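Local coordinates for protein cellulase (Bacillus sp. BG-CS10, PDB 5E09) that probably hydrolyses internal beta-1,4-glucosidic bonds of cellulose, as a salt-adapted family 5 glycoside hydrolase that also carries a family 46 carbohydrate-binding module, at residues A15-G20 with D95-L100; E65-N70 with T75-F80; P150-D155 with H164-E169; Y238-E243 with H515-E520. All coordinates share one frame; numbering follows the deposited sequence.

Interaction 1: A15-G20 with D95-L100; sequences ADMQPG and DLYVML
Met17 and Tyr97 bring their backbones closest, CA to CA 6.4 Å, where the type I turn from Ala15 to Gln18 passes the start of strand 97-100. No backbone hydrogen bond joins the two segments, and the side chains make the contact. Tyr97 takes part with both its ring and its hydroxyl. Over one face lies CG of Met17, 4.1 Å from the ring centroid and displaced toward the rim, a CH-pi contact made by a methylene group and not by the selenium. At the edge, in the ring plane, Tyr97 OH donates to Asp16 OD2; the modelled separation of 2.4 Å is very short, so its exact length is doubtful at this resolution. The carboxylate stands almost upright against the ring, the planes 86° apart. The other oxygen, Asp16 OD1, forms a salt bridge with Lys56, which probably helps to fix the carboxylate's rotation. In the (beta/alpha)8 barrel of this family, strand 97-100 is the third of eight parallel strands, and the turn leads from helix 9-15 toward the first, strand 20-23. Two residues farther along the strand, the bend at chi3 of selenomethionine Met17 (79°) turns its methyl CE toward that of Met99, also selenomethionine, and the two CE atoms meet at 4.1 Å. Met143, on the fourth strand, touches both Met17 and Tyr97, while Tyr13 meets the Tyr97 ring edge-to-face.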
loop_
_atom_site.group_PDB
_atom_site.type_symbol
_atom_site.label_atom_id
_atom_site.label_comp_id
_atom_site.label_asym_id
_atom_site.label_seq_id
_atom_site.Cartn_x
_atom_site.Cartn_y
_atom_site.Cartn_z
ATOM N N ALA A 15 -2.429 12.664 -17.772
ATOM C CA ALA A 15 -2.331 11.347 -18.396
ATOM C C ALA A 15 -0.871 10.992 -18.683
ATOM O O ALA A 15 -0.480 9.829 -18.590
ATOM C CB ALA A 15 -3.153 11.291 -19.674
ATOM N N ASP A 16 -0.058 11.987 -18.952
ATOM C CA ASP A 16 1.336 11.803 -19.240
ATOM C C ASP A 16 2.178 11.454 -18.020
ATOM O O ASP A 16 3.341 11.181 -18.140
ATOM C CB ASP A 16 1.880 13.013 -19.960
ATOM C CG ASP A 16 3.108 12.711 -20.742
ATOM O OD1 ASP A 16 3.199 11.615 -21.296
ATOM O OD2 ASP A 16 3.992 13.568 -20.823
HETATM N N MSE A 17 1.600 11.509 -16.843
HETATM C CA MSE A 17 2.310 11.165 -15.647
HETATM C C MSE A 17 2.214 9.705 -15.297
HETATM O O MSE A 17 2.968 9.315 -14.447
HETATM C CB MSE A 17 1.750 11.944 -14.473
HETATM C CG MSE A 17 1.937 13.438 -14.483
HETATM SE SE MSE A 17 0.840 14.258 -13.071
HETATM C CE MSE A 17 1.998 13.877 -11.564
ATOM N N GLN A 18 1.332 8.926 -15.910
ATOM C CA GLN A 18 1.113 7.521 -15.612
ATOM C C GLN A 18 2.323 6.675 -16.017
ATOM O O GLN A 18 2.754 6.728 -17.165
ATOM C CB GLN A 18 -0.150 7.047 -16.339
ATOM C CG GLN A 18 -0.720 5.722 -15.875
ATOM C CD GLN A 18 -1.422 5.816 -14.534
ATOM O OE1 GLN A 18 -0.850 6.281 -13.541
ATOM N NE2 GLN A 18 -2.677 5.381 -14.500
ATOM N N PRO A 19 2.890 5.898 -15.077
ATOM C CA PRO A 19 2.601 5.822 -13.641
ATOM C C PRO A 19 3.600 6.616 -12.802
ATOM O O PRO A 19 4.626 7.057 -13.320
ATOM C CB PRO A 19 2.734 4.333 -13.351
ATOM C CG PRO A 19 3.872 3.918 -14.249
ATOM C CD PRO A 19 3.755 4.781 -15.503
ATOM N N GLY A 20 3.310 6.771 -11.515
ATOM C CA GLY A 20 4.147 7.573 -10.641
ATOM C C GLY A 20 4.628 6.833 -9.411
ATOM O O GLY A 20 4.081 5.796 -9.030
ATOM N N ASP A 95 13.511 13.582 -17.331
ATOM C CA ASP A 95 12.248 13.865 -18.020
ATOM C C ASP A 95 11.032 13.373 -17.222
ATOM O O ASP A 95 9.972 13.104 -17.785
ATOM C CB ASP A 95 12.248 13.248 -19.427
ATOM C CG ASP A 95 13.186 13.968 -20.381
ATOM O OD1 ASP A 95 13.615 15.098 -20.054
ATOM O OD2 ASP A 95 13.496 13.403 -21.455
ATOM N N LEU A 96 11.190 13.265 -15.908
ATOM C CA LEU A 96 10.074 12.915 -15.040
ATOM C C LEU A 96 9.221 14.138 -14.720
ATOM O O LEU A 96 9.726 15.259 -14.688
ATOM C CB LEU A 96 10.574 12.289 -13.734
ATOM C CG LEU A 96 11.340 10.970 -13.812
ATOM C CD1 LEU A 96 11.949 10.633 -12.452
ATOM C CD2 LEU A 96 10.414 9.867 -14.277
ATOM N N TYR A 97 7.929 13.923 -14.496
ATOM C CA TYR A 97 7.109 14.933 -13.839
ATOM C C TYR A 97 7.373 14.823 -12.345
ATOM O O TYR A 97 7.616 13.723 -11.844
ATOM C CB TYR A 97 5.625 14.737 -14.126
ATOM C CG TYR A 97 5.199 14.959 -15.560
ATOM C CD1 TYR A 97 5.304 13.941 -16.507
ATOM C CD2 TYR A 97 4.647 16.170 -15.959
ATOM C CE1 TYR A 97 4.890 14.132 -17.816
ATOM C CE2 TYR A 97 4.233 16.373 -17.266
ATOM C CZ TYR A 97 4.357 15.351 -18.190
ATOM O OH TYR A 97 3.945 15.553 -19.489
ATOM N N VAL A 98 7.338 15.952 -11.639
ATOM C CA VAL A 98 7.584 15.973 -10.197
ATOM C C VAL A 98 6.446 16.669 -9.446
ATOM O O VAL A 98 5.955 17.704 -9.886
ATOM C CB VAL A 98 8.913 16.684 -9.870
ATOM C CG1 VAL A 98 9.169 16.693 -8.362
ATOM C CG2 VAL A 98 10.057 16.014 -10.606
HETATM N N MSE A 99 6.017 16.082 -8.330
HETATM C CA MSE A 99 5.044 16.718 -7.443
HETATM C C MSE A 99 5.709 17.014 -6.103
HETATM O O MSE A 99 6.290 16.118 -5.484
HETATM C CB MSE A 99 3.800 15.834 -7.238
HETATM C CG MSE A 99 2.772 16.446 -6.275
HETATM SE SE MSE A 99 1.165 15.377 -5.932
HETATM C CE MSE A 99 0.815 14.795 -7.772
ATOM N N LEU A 100 5.633 18.270 -5.667
ATOM C CA LEU A 100 6.246 18.695 -4.402
ATOM C C LEU A 100 5.194 19.225 -3.420
ATOM O O LEU A 100 4.272 19.940 -3.827
ATOM C CB LEU A 100 7.301 19.766 -4.664
ATOM C CG LEU A 100 8.015 20.348 -3.446
ATOM C CD1 LEU A 100 8.917 19.305 -2.823
ATOM C CD2 LEU A 100 8.801 21.601 -3.809
#

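Interaction 2: E65-N70 with T75-F80; sequences ENQMGN and TINEDF
One face of the Phe80 ring is covered by Gln67: its CG sits over the centre, 3.5 Å from the centroid, and its amide plane is almost parallel to the ring, 7° apart. Bending of the glutamine chain at chi2 (-70°) lays the amide over the CG-CD1 side of the ring, with NE2 3.4 Å from Phe80 CD1. At the backbone, Met68 and Ile76 form a single beta bridge. Asn77 N donates to Gln67 O at 2.8 Å, nearly straight at 168°, and Gly69 N to Thr75 O at 2.7 Å; farther out, a water links Asn70 O to Thr75 N. Asn77 is the N-cap of helix 78-93, its OD1 accepting from Phe80 N at 3.1 Å. The contact thus joins the loop after the second barrel strand to the start of the following helix. Chemically, Gln67 serves twice: its carbonyl holds the capping residue by the backbone, while its side chain meets Phe80 through stacking and leaves NE2 able to make a weak hydrogen bond to Asp32 O.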
loop_
_atom_site.group_PDB
_atom_site.type_symbol
_atom_site.label_atom_id
_atom_site.label_comp_id
_atom_site.label_asym_id
_atom_site.label_seq_id
_atom_site.Cartn_x
_atom_site.Cartn_y
_atom_site.Cartn_z
ATOM N N GLU A 65 8.780 21.353 8.871
ATOM C CA GLU A 65 8.767 21.973 10.200
ATOM C C GLU A 65 10.125 22.050 10.896
ATOM O O GLU A 65 10.476 23.081 11.471
ATOM C CB GLU A 65 7.803 21.232 11.125
ATOM C CG GLU A 65 7.763 21.829 12.526
ATOM C CD GLU A 65 7.535 20.790 13.598
ATOM O OE1 GLU A 65 6.413 20.249 13.677
ATOM O OE2 GLU A 65 8.481 20.505 14.362
ATOM N N ASN A 66 10.882 20.960 10.848
ATOM C CA ASN A 66 12.174 20.898 11.524
ATOM C C ASN A 66 13.308 21.549 10.728
ATOM O O ASN A 66 14.475 21.461 11.107
ATOM C CB ASN A 66 12.522 19.443 11.844
ATOM C CG ASN A 66 11.680 18.883 12.972
ATOM O OD1 ASN A 66 11.318 19.600 13.902
ATOM N ND2 ASN A 66 11.360 17.596 12.894
ATOM N N GLN A 67 12.969 22.214 9.632
ATOM C CA GLN A 67 13.978 22.887 8.824
ATOM C C GLN A 67 13.665 24.375 8.704
ATOM O O GLN A 67 14.216 25.074 7.850
ATOM C CB GLN A 67 14.070 22.245 7.435
ATOM C CG GLN A 67 14.378 20.750 7.447
ATOM C CD GLN A 67 15.805 20.432 7.886
ATOM O OE1 GLN A 67 16.664 21.312 7.944
ATOM N NE2 GLN A 67 16.059 19.163 8.192
HETATM N N MSE A 68 12.777 24.857 9.566
HETATM C CA MSE A 68 12.308 26.235 9.486
HETATM C C MSE A 68 12.871 27.113 10.594
HETATM O O MSE A 68 12.930 26.703 11.751
HETATM C CB MSE A 68 10.782 26.279 9.539
HETATM C CG MSE A 68 10.104 25.608 8.365
HETATM SE SE MSE A 68 8.171 25.620 8.574
HETATM C CE MSE A 68 7.840 27.448 8.034
ATOM N N GLY A 69 13.266 28.329 10.232
ATOM C CA GLY A 69 13.694 29.312 11.208
ATOM C C GLY A 69 12.488 29.915 11.900
ATOM O O GLY A 69 11.346 29.570 11.589
ATOM N N ASN A 70 12.732 30.822 12.839
ATOM C CA ASN A 70 11.640 31.430 13.587
ATOM C C ASN A 70 10.810 32.475 12.857
ATOM O O ASN A 70 11.119 32.857 11.727
ATOM C CB ASN A 70 12.207 32.033 14.870
ATOM C CG ASN A 70 12.878 31.000 15.749
ATOM O OD1 ASN A 70 14.068 30.717 15.598
ATOM N ND2 ASN A 70 12.118 30.430 16.678
ATOM N N THR A 75 12.529 31.124 7.667
ATOM C CA THR A 75 13.399 30.761 6.560
ATOM C C THR A 75 13.775 29.287 6.631
ATOM O O THR A 75 14.076 28.756 7.702
ATOM C CB THR A 75 14.677 31.618 6.536
ATOM O OG1 THR A 75 14.329 33.003 6.663
ATOM C CG2 THR A 75 15.445 31.403 5.232
ATOM N N ILE A 76 13.723 28.636 5.475
ATOM C CA ILE A 76 14.064 27.230 5.332
ATOM C C ILE A 76 15.578 27.044 5.299
ATOM O O ILE A 76 16.271 27.748 4.564
ATOM C CB ILE A 76 13.445 26.654 4.040
ATOM C CG1 ILE A 76 11.920 26.813 4.066
ATOM C CG2 ILE A 76 13.857 25.202 3.839
ATOM C CD1 ILE A 76 11.265 26.652 2.708
ATOM N N ASN A 77 16.083 26.101 6.093
ATOM C CA ASN A 77 17.507 25.760 6.106
ATOM C C ASN A 77 18.050 25.530 4.694
ATOM O O ASN A 77 17.533 24.696 3.947
ATOM C CB ASN A 77 17.740 24.521 6.970
ATOM C CG ASN A 77 19.198 24.111 7.024
ATOM O OD1 ASN A 77 19.705 23.453 6.112
ATOM N ND2 ASN A 77 19.878 24.484 8.106
ATOM N N GLU A 78 19.093 26.272 4.333
ATOM C CA GLU A 78 19.555 26.313 2.950
ATOM C C GLU A 78 20.158 24.993 2.468
ATOM O O GLU A 78 20.053 24.659 1.287
ATOM C CB GLU A 78 20.565 27.451 2.764
ATOM C CG GLU A 78 21.020 27.670 1.321
ATOM C CD GLU A 78 19.866 27.923 0.354
ATOM O OE1 GLU A 78 18.821 28.471 0.777
ATOM O OE2 GLU A 78 20.003 27.562 -0.837
ATOM N N ASP A 79 20.782 24.242 3.372
ATOM C CA ASP A 79 21.346 22.940 3.019
ATOM C C ASP A 79 20.242 21.979 2.587
ATOM O O ASP A 79 20.238 21.468 1.460
ATOM C CB ASP A 79 22.131 22.346 4.196
ATOM C CG ASP A 79 23.526 22.938 4.331
ATOM O OD1 ASP A 79 24.162 23.215 3.289
ATOM O OD2 ASP A 79 23.991 23.116 5.479
ATOM N N PHE A 80 19.306 21.754 3.503
ATOM C CA PHE A 80 18.137 20.919 3.262
ATOM C C PHE A 80 17.417 21.332 1.976
ATOM O O PHE A 80 17.107 20.494 1.114
ATOM C CB PHE A 80 17.198 21.012 4.466
ATOM C CG PHE A 80 15.984 20.140 4.368
ATOM C CD1 PHE A 80 16.016 18.828 4.816
ATOM C CD2 PHE A 80 14.796 20.640 3.855
ATOM C CE1 PHE A 80 14.892 18.023 4.736
ATOM C CE2 PHE A 80 13.666 19.843 3.778
ATOM C CZ PHE A 80 13.715 18.532 4.218
HETATM O O HOH W 1 13.511 32.778 10.268
#

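Interaction 3: P150-D155 with H164-E169; sequences PRFTRD and HAFLEE
Phe152 and Phe166 meet with similar first torsions, CG lying opposite the carbonyl carbon in each (chi1 -57° and -67°), and these settings turn the two rings toward each other between loop and helix. Phe166 turns an edge toward the face of Phe152 in a T-shaped pair, with centroids 5.5 Å apart and planes inclined at 63°. Its CB also rests over that face, 3.9 Å from the Phe152 centroid and offset toward the rim, so methylene and ring edge both address the same face. Farther along the helix, Leu167 brings CB within 4.3 Å of Phe152 CE2 and reaches with CD1 to Pro150 CG, 3.7 Å away. In barrel terms, segment 150-155 belongs to the loop following the fourth strand, 142-145, and helix 161-181 is the helix to which that loop leads. The loop therefore folds back on the helix it precedes. Replacing Phe152 by an alanine would probably leave the Phe166 edge without the ring face it meets and open a gap beside Leu167. Next to the apolar patch, the Thr153 hydroxyl bonds to Tyr111. Between segments 150-155 and 164-169 the contact is wholly apolar, made of the edge-to-face pair, the CH-pi contact and aliphatic touches, which implies that the directional link from loop to helix comes from next door, where Thr153 O is hydrogen-bonded to His163 NE2.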
loop_
_atom_site.group_PDB
_atom_site.type_symbol
_atom_site.label_atom_id
_atom_site.label_comp_id
_atom_site.label_asym_id
_atom_site.label_seq_id
_atom_site.Cartn_x
_atom_site.Cartn_y
_atom_site.Cartn_z
ATOM N N PRO A 150 -4.862 16.642 4.632
ATOM C CA PRO A 150 -5.280 17.669 5.594
ATOM C C PRO A 150 -6.252 17.134 6.639
ATOM O O PRO A 150 -7.254 16.513 6.292
ATOM C CB PRO A 150 -5.966 18.722 4.717
ATOM C CG PRO A 150 -5.520 18.437 3.328
ATOM C CD PRO A 150 -5.306 16.961 3.266
ATOM N N ARG A 151 -5.948 17.377 7.908
ATOM C CA ARG A 151 -6.834 17.002 9.001
ATOM C C ARG A 151 -6.773 18.111 10.046
ATOM O O ARG A 151 -5.773 18.815 10.141
ATOM C CB ARG A 151 -6.422 15.648 9.589
ATOM C CG ARG A 151 -7.481 14.957 10.438
ATOM C CD ARG A 151 -6.918 13.705 11.110
ATOM N NE ARG A 151 -5.647 13.310 10.516
ATOM C CZ ARG A 151 -4.501 13.241 11.185
ATOM N NH1 ARG A 151 -4.466 13.513 12.483
ATOM N NH2 ARG A 151 -3.394 12.881 10.551
ATOM N N PHE A 152 -7.837 18.294 10.816
ATOM C CA PHE A 152 -7.834 19.355 11.817
ATOM C C PHE A 152 -8.373 18.868 13.144
ATOM O O PHE A 152 -9.002 17.813 13.216
ATOM C CB PHE A 152 -8.633 20.561 11.327
ATOM C CG PHE A 152 -8.140 21.107 10.023
ATOM C CD1 PHE A 152 -7.085 22.003 9.988
ATOM C CD2 PHE A 152 -8.710 20.700 8.829
ATOM C CE1 PHE A 152 -6.617 22.495 8.785
ATOM C CE2 PHE A 152 -8.247 21.189 7.626
ATOM C CZ PHE A 152 -7.202 22.091 7.602
ATOM N N THR A 153 -8.110 19.655 14.184
ATOM C CA THR A 153 -8.450 19.306 15.558
ATOM C C THR A 153 -9.907 18.924 15.701
ATOM O O THR A 153 -10.811 19.670 15.323
ATOM C CB THR A 153 -8.155 20.455 16.536
ATOM O OG1 THR A 153 -6.868 21.015 16.250
ATOM C CG2 THR A 153 -8.171 19.935 17.970
ATOM N N ARG A 154 -10.113 17.747 16.269
ATOM C CA ARG A 154 -11.434 17.151 16.387
ATOM C C ARG A 154 -12.165 17.602 17.653
ATOM O O ARG A 154 -11.585 17.621 18.740
ATOM C CB ARG A 154 -11.278 15.634 16.343
ATOM C CG ARG A 154 -12.152 14.803 17.250
ATOM C CD ARG A 154 -11.709 13.358 17.079
ATOM N NE ARG A 154 -12.538 12.386 17.780
ATOM C CZ ARG A 154 -12.604 11.105 17.435
ATOM N NH1 ARG A 154 -11.894 10.667 16.402
ATOM N NH2 ARG A 154 -13.375 10.263 18.112
ATOM N N ASP A 155 -13.428 17.995 17.490
ATOM C CA ASP A 155 -14.301 18.361 18.608
ATOM C C ASP A 155 -15.548 17.489 18.570
ATOM O O ASP A 155 -15.826 16.741 19.503
ATOM C CB ASP A 155 -14.703 19.839 18.556
ATOM C CG ASP A 155 -13.510 20.775 18.489
ATOM O OD1 ASP A 155 -12.396 20.353 18.862
ATOM O OD2 ASP A 155 -13.691 21.938 18.063
ATOM N N HIS A 164 -13.880 22.047 6.720
ATOM C CA HIS A 164 -14.027 22.333 5.294
ATOM C C HIS A 164 -13.614 23.761 4.992
ATOM O O HIS A 164 -12.909 24.027 4.006
ATOM C CB HIS A 164 -15.466 22.106 4.831
ATOM C CG HIS A 164 -15.972 20.721 5.089
ATOM N ND1 HIS A 164 -15.316 19.597 4.646
ATOM C CD2 HIS A 164 -17.091 20.287 5.720
ATOM C CE1 HIS A 164 -16.001 18.520 5.004
ATOM N NE2 HIS A 164 -17.078 18.915 5.655
ATOM N N ALA A 165 -14.045 24.681 5.852
ATOM C CA ALA A 165 -13.661 26.078 5.669
ATOM C C ALA A 165 -12.140 26.252 5.740
ATOM O O ALA A 165 -11.547 26.956 4.914
ATOM C CB ALA A 165 -14.343 26.951 6.695
ATOM N N PHE A 166 -11.513 25.599 6.715
ATOM C CA PHE A 166 -10.061 25.671 6.888
ATOM C C PHE A 166 -9.310 25.157 5.663
ATOM O O PHE A 166 -8.344 25.778 5.208
ATOM C CB PHE A 166 -9.613 24.876 8.118
ATOM C CG PHE A 166 -10.075 25.454 9.425
ATOM C CD1 PHE A 166 -10.377 26.804 9.538
ATOM C CD2 PHE A 166 -10.203 24.644 10.547
ATOM C CE1 PHE A 166 -10.803 27.334 10.743
ATOM C CE2 PHE A 166 -10.631 25.167 11.755
ATOM C CZ PHE A 166 -10.930 26.514 11.854
ATOM N N LEU A 167 -9.747 24.015 5.137
ATOM C CA LEU A 167 -9.084 23.437 3.978
ATOM C C LEU A 167 -9.253 24.359 2.782
ATOM O O LEU A 167 -8.306 24.567 2.023
ATOM C CB LEU A 167 -9.623 22.043 3.660
ATOM C CG LEU A 167 -8.987 21.381 2.433
ATOM C CD1 LEU A 167 -7.462 21.441 2.495
ATOM C CD2 LEU A 167 -9.454 19.950 2.290
ATOM N N GLU A 168 -10.444 24.929 2.620
ATOM C CA GLU A 168 -10.652 25.833 1.493
ATOM C C GLU A 168 -9.773 27.081 1.612
ATOM O O GLU A 168 -9.269 27.589 0.609
ATOM C CB GLU A 168 -12.122 26.231 1.365
ATOM C CG GLU A 168 -12.379 27.136 0.165
ATOM C CD GLU A 168 -13.761 26.948 -0.442
ATOM O OE1 GLU A 168 -14.583 26.221 0.157
ATOM O OE2 GLU A 168 -14.021 27.526 -1.524
ATOM N N GLU A 169 -9.576 27.563 2.836
ATOM C CA GLU A 169 -8.725 28.730 3.048
ATOM C C GLU A 169 -7.259 28.411 2.777
ATOM O O GLU A 169 -6.537 29.235 2.216
ATOM C CB GLU A 169 -8.893 29.273 4.470
ATOM C CG GLU A 169 -10.257 29.900 4.725
ATOM C CD GLU A 169 -10.619 29.955 6.203
ATOM O OE1 GLU A 169 -9.698 30.004 7.047
ATOM O OE2 GLU A 169 -11.830 29.943 6.516
#

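Interaction 4: Y238-E243 with H515-E520; sequences YTRFEE and HFWSGE
Trp517 meets its neighbours across the contact with the rim of its indole: Thr239 O and Arg240 both lie at the ring edge, and the guanidinium is not stacked on a face. The residue belongs to a type I turn, Phe516 to Gly519, at the end of strand 509-516 in the carbohydrate-binding domain, while segment 238-243 is a loop of the catalytic (beta/alpha)8 barrel before helix 243-261. The contact is therefore one between domains. CH2 of Trp517 comes 3.5 Å from Thr239 O and 3.8 Å from Thr239 CB, while Arg240 passes along the neighbouring part of the rim. Its chain is extended from CG to NE (chi2 -179°) and runs past the indole in the opposite sense, with CG 3.6 Å from Trp517 CH2; the guanidinium and indole planes are 33° apart. Gln285 of the barrel domain and Ala459 of the binding domain also touch the tryptophan. A serine in place of Trp517 would probably leave Thr239 and the Arg240 chain without their partner and open a gap between the domains. Just past the turn, Glu520 N donates to Ser518 OG, an ST turn. The closest approach across the contact is that of Arg240 NE to Trp517 CZ3, 3.3 Å.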
loop_
_atom_site.group_PDB
_atom_site.type_symbol
_atom_site.label_atom_id
_atom_site.label_comp_id
_atom_site.label_asym_id
_atom_site.label_seq_id
_atom_site.Cartn_x
_atom_site.Cartn_y
_atom_site.Cartn_z
ATOM N N TYR A 238 -10.719 -11.095 6.798
ATOM C CA TYR A 238 -10.561 -10.697 5.402
ATOM C C TYR A 238 -9.154 -11.029 4.903
ATOM O O TYR A 238 -8.342 -10.140 4.633
ATOM C CB TYR A 238 -10.868 -9.208 5.236
ATOM C CG TYR A 238 -12.345 -8.911 5.391
ATOM C CD1 TYR A 238 -12.949 -8.901 6.648
ATOM C CD2 TYR A 238 -13.142 -8.671 4.281
ATOM C CE1 TYR A 238 -14.300 -8.648 6.788
ATOM C CE2 TYR A 238 -14.492 -8.418 4.412
ATOM C CZ TYR A 238 -15.065 -8.408 5.664
ATOM O OH TYR A 238 -16.407 -8.154 5.791
ATOM N N THR A 239 -8.877 -12.325 4.795
ATOM C CA THR A 239 -7.570 -12.813 4.382
ATOM C C THR A 239 -7.443 -12.844 2.859
ATOM O O THR A 239 -6.337 -12.807 2.329
ATOM C CB THR A 239 -7.299 -14.230 4.939
ATOM O OG1 THR A 239 -8.417 -15.069 4.644
ATOM C CG2 THR A 239 -7.112 -14.196 6.444
ATOM N N ARG A 240 -8.574 -12.915 2.160
ATOM C CA ARG A 240 -8.565 -12.997 0.704
ATOM C C ARG A 240 -9.153 -11.768 0.034
ATOM O O ARG A 240 -9.998 -11.067 0.591
ATOM C CB ARG A 240 -9.317 -14.239 0.208
ATOM C CG ARG A 240 -8.947 -15.529 0.907
ATOM C CD ARG A 240 -9.712 -16.723 0.353
ATOM N NE ARG A 240 -9.047 -17.974 0.710
ATOM C CZ ARG A 240 -9.661 -19.145 0.858
ATOM N NH1 ARG A 240 -10.973 -19.243 0.682
ATOM N NH2 ARG A 240 -8.962 -20.222 1.195
ATOM N N PHE A 241 -8.673 -11.518 -1.178
ATOM C CA PHE A 241 -9.177 -10.444 -2.013
ATOM C C PHE A 241 -10.534 -10.827 -2.583
ATOM O O PHE A 241 -10.613 -11.364 -3.682
ATOM C CB PHE A 241 -8.185 -10.141 -3.137
ATOM C CG PHE A 241 -8.643 -9.061 -4.072
ATOM C CD1 PHE A 241 -8.763 -7.755 -3.630
ATOM C CD2 PHE A 241 -8.946 -9.346 -5.395
ATOM C CE1 PHE A 241 -9.186 -6.749 -4.483
ATOM C CE2 PHE A 241 -9.367 -8.346 -6.257
ATOM C CZ PHE A 241 -9.486 -7.044 -5.798
ATOM N N GLU A 242 -11.601 -10.560 -1.837
ATOM C CA GLU A 242 -12.926 -11.008 -2.256
ATOM C C GLU A 242 -13.861 -9.818 -2.563
ATOM O O GLU A 242 -13.407 -8.668 -2.629
ATOM C CB GLU A 242 -13.491 -11.971 -1.177
ATOM C CG GLU A 242 -12.781 -13.325 -0.999
ATOM C CD GLU A 242 -13.359 -14.170 0.129
ATOM O OE1 GLU A 242 -14.188 -13.666 0.919
ATOM O OE2 GLU A 242 -12.948 -15.341 0.245
ATOM N N GLU A 243 -15.149 -10.112 -2.738
ATOM C CA GLU A 243 -16.128 -9.206 -3.326
ATOM C C GLU A 243 -16.238 -7.842 -2.659
ATOM O O GLU A 243 -16.441 -6.853 -3.357
ATOM C CB GLU A 243 -17.515 -9.862 -3.348
ATOM C CG GLU A 243 -18.054 -10.075 -4.756
ATOM C CD GLU A 243 -19.296 -10.939 -4.772
ATOM O OE1 GLU A 243 -20.220 -10.652 -3.984
ATOM O OE2 GLU A 243 -19.338 -11.919 -5.549
ATOM N N HIS A 515 -5.670 -20.243 11.538
ATOM C CA HIS A 515 -6.081 -20.585 10.180
ATOM C C HIS A 515 -4.890 -20.518 9.228
ATOM O O HIS A 515 -4.255 -19.453 9.074
ATOM C CB HIS A 515 -7.185 -19.644 9.679
ATOM C CG HIS A 515 -8.443 -19.676 10.495
ATOM N ND1 HIS A 515 -9.665 -20.037 9.965
ATOM C CD2 HIS A 515 -8.675 -19.370 11.794
ATOM C CE1 HIS A 515 -10.591 -19.959 10.904
ATOM N NE2 HIS A 515 -10.016 -19.559 12.024
ATOM N N PHE A 516 -4.614 -21.655 8.589
ATOM C CA PHE A 516 -3.535 -21.803 7.614
ATOM C C PHE A 516 -4.076 -21.779 6.187
ATOM O O PHE A 516 -5.247 -22.070 5.957
ATOM C CB PHE A 516 -2.770 -23.106 7.851
ATOM C CG PHE A 516 -1.991 -23.124 9.125
ATOM C CD1 PHE A 516 -2.617 -23.393 10.332
ATOM C CD2 PHE A 516 -0.629 -22.874 9.119
ATOM C CE1 PHE A 516 -1.896 -23.404 11.512
ATOM C CE2 PHE A 516 0.097 -22.889 10.298
ATOM C CZ PHE A 516 -0.539 -23.149 11.494
ATOM N N TRP A 517 -3.213 -21.452 5.229
ATOM C CA TRP A 517 -3.631 -21.336 3.831
ATOM C C TRP A 517 -3.892 -22.678 3.146
ATOM O O TRP A 517 -4.508 -22.727 2.086
ATOM C CB TRP A 517 -2.591 -20.538 3.045
ATOM C CG TRP A 517 -2.783 -19.075 3.253
ATOM C CD1 TRP A 517 -1.984 -18.228 3.976
ATOM C CD2 TRP A 517 -3.868 -18.291 2.777
ATOM N NE1 TRP A 517 -2.506 -16.957 3.959
ATOM C CE2 TRP A 517 -3.682 -16.967 3.217
ATOM C CE3 TRP A 517 -5.005 -18.570 1.996
ATOM C CZ2 TRP A 517 -4.549 -15.927 2.922
ATOM C CZ3 TRP A 517 -5.880 -17.542 1.698
ATOM C CH2 TRP A 517 -5.649 -16.237 2.160
ATOM N N SER A 518 -3.427 -23.765 3.751
ATOM C CA SER A 518 -3.767 -25.101 3.279
ATOM C C SER A 518 -5.239 -25.414 3.526
ATOM O O SER A 518 -5.830 -26.258 2.851
ATOM C CB SER A 518 -2.913 -26.140 3.978
ATOM O OG SER A 518 -3.337 -26.271 5.324
ATOM N N GLY A 519 -5.824 -24.727 4.501
ATOM C CA GLY A 519 -7.165 -25.034 4.962
ATOM C C GLY A 519 -7.134 -25.612 6.365
ATOM O O GLY A 519 -8.162 -25.701 7.026
ATOM N N GLU A 520 -5.949 -26.008 6.823
ATOM C CA GLU A 520 -5.801 -26.550 8.173
ATOM C C GLU A 520 -6.119 -25.516 9.242
ATOM O O GLU A 520 -5.883 -24.322 9.067
ATOM C CB GLU A 520 -4.383 -27.089 8.396
ATOM C CG GLU A 520 -4.109 -28.417 7.720
ATOM C CD GLU A 520 -4.925 -29.552 8.308
ATOM O OE1 GLU A 520 -5.213 -29.523 9.525
ATOM O OE2 GLU A 520 -5.283 -30.475 7.547
#

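How the interactions relate
From the N terminus, interaction 1 opens first and closes a long loop that takes in the first two barrel strands and ends on the third. Interaction 2 is nested inside it, a short closure between the loop after the second strand and helix 78-93, which leads directly to strand 97-100. Interaction 3 follows in series, another local closure, joining the loop after the fourth strand to its helix. Interaction 4 comes last and spans the most sequence, linking the barrel to the C-terminal binding domain. None cross. Interactions 2 and 4 lie on opposite sides of the chain's centre, their centres 49 Å apart, whereas interactions 1 and 2 come within about 8 Å between nearest atoms.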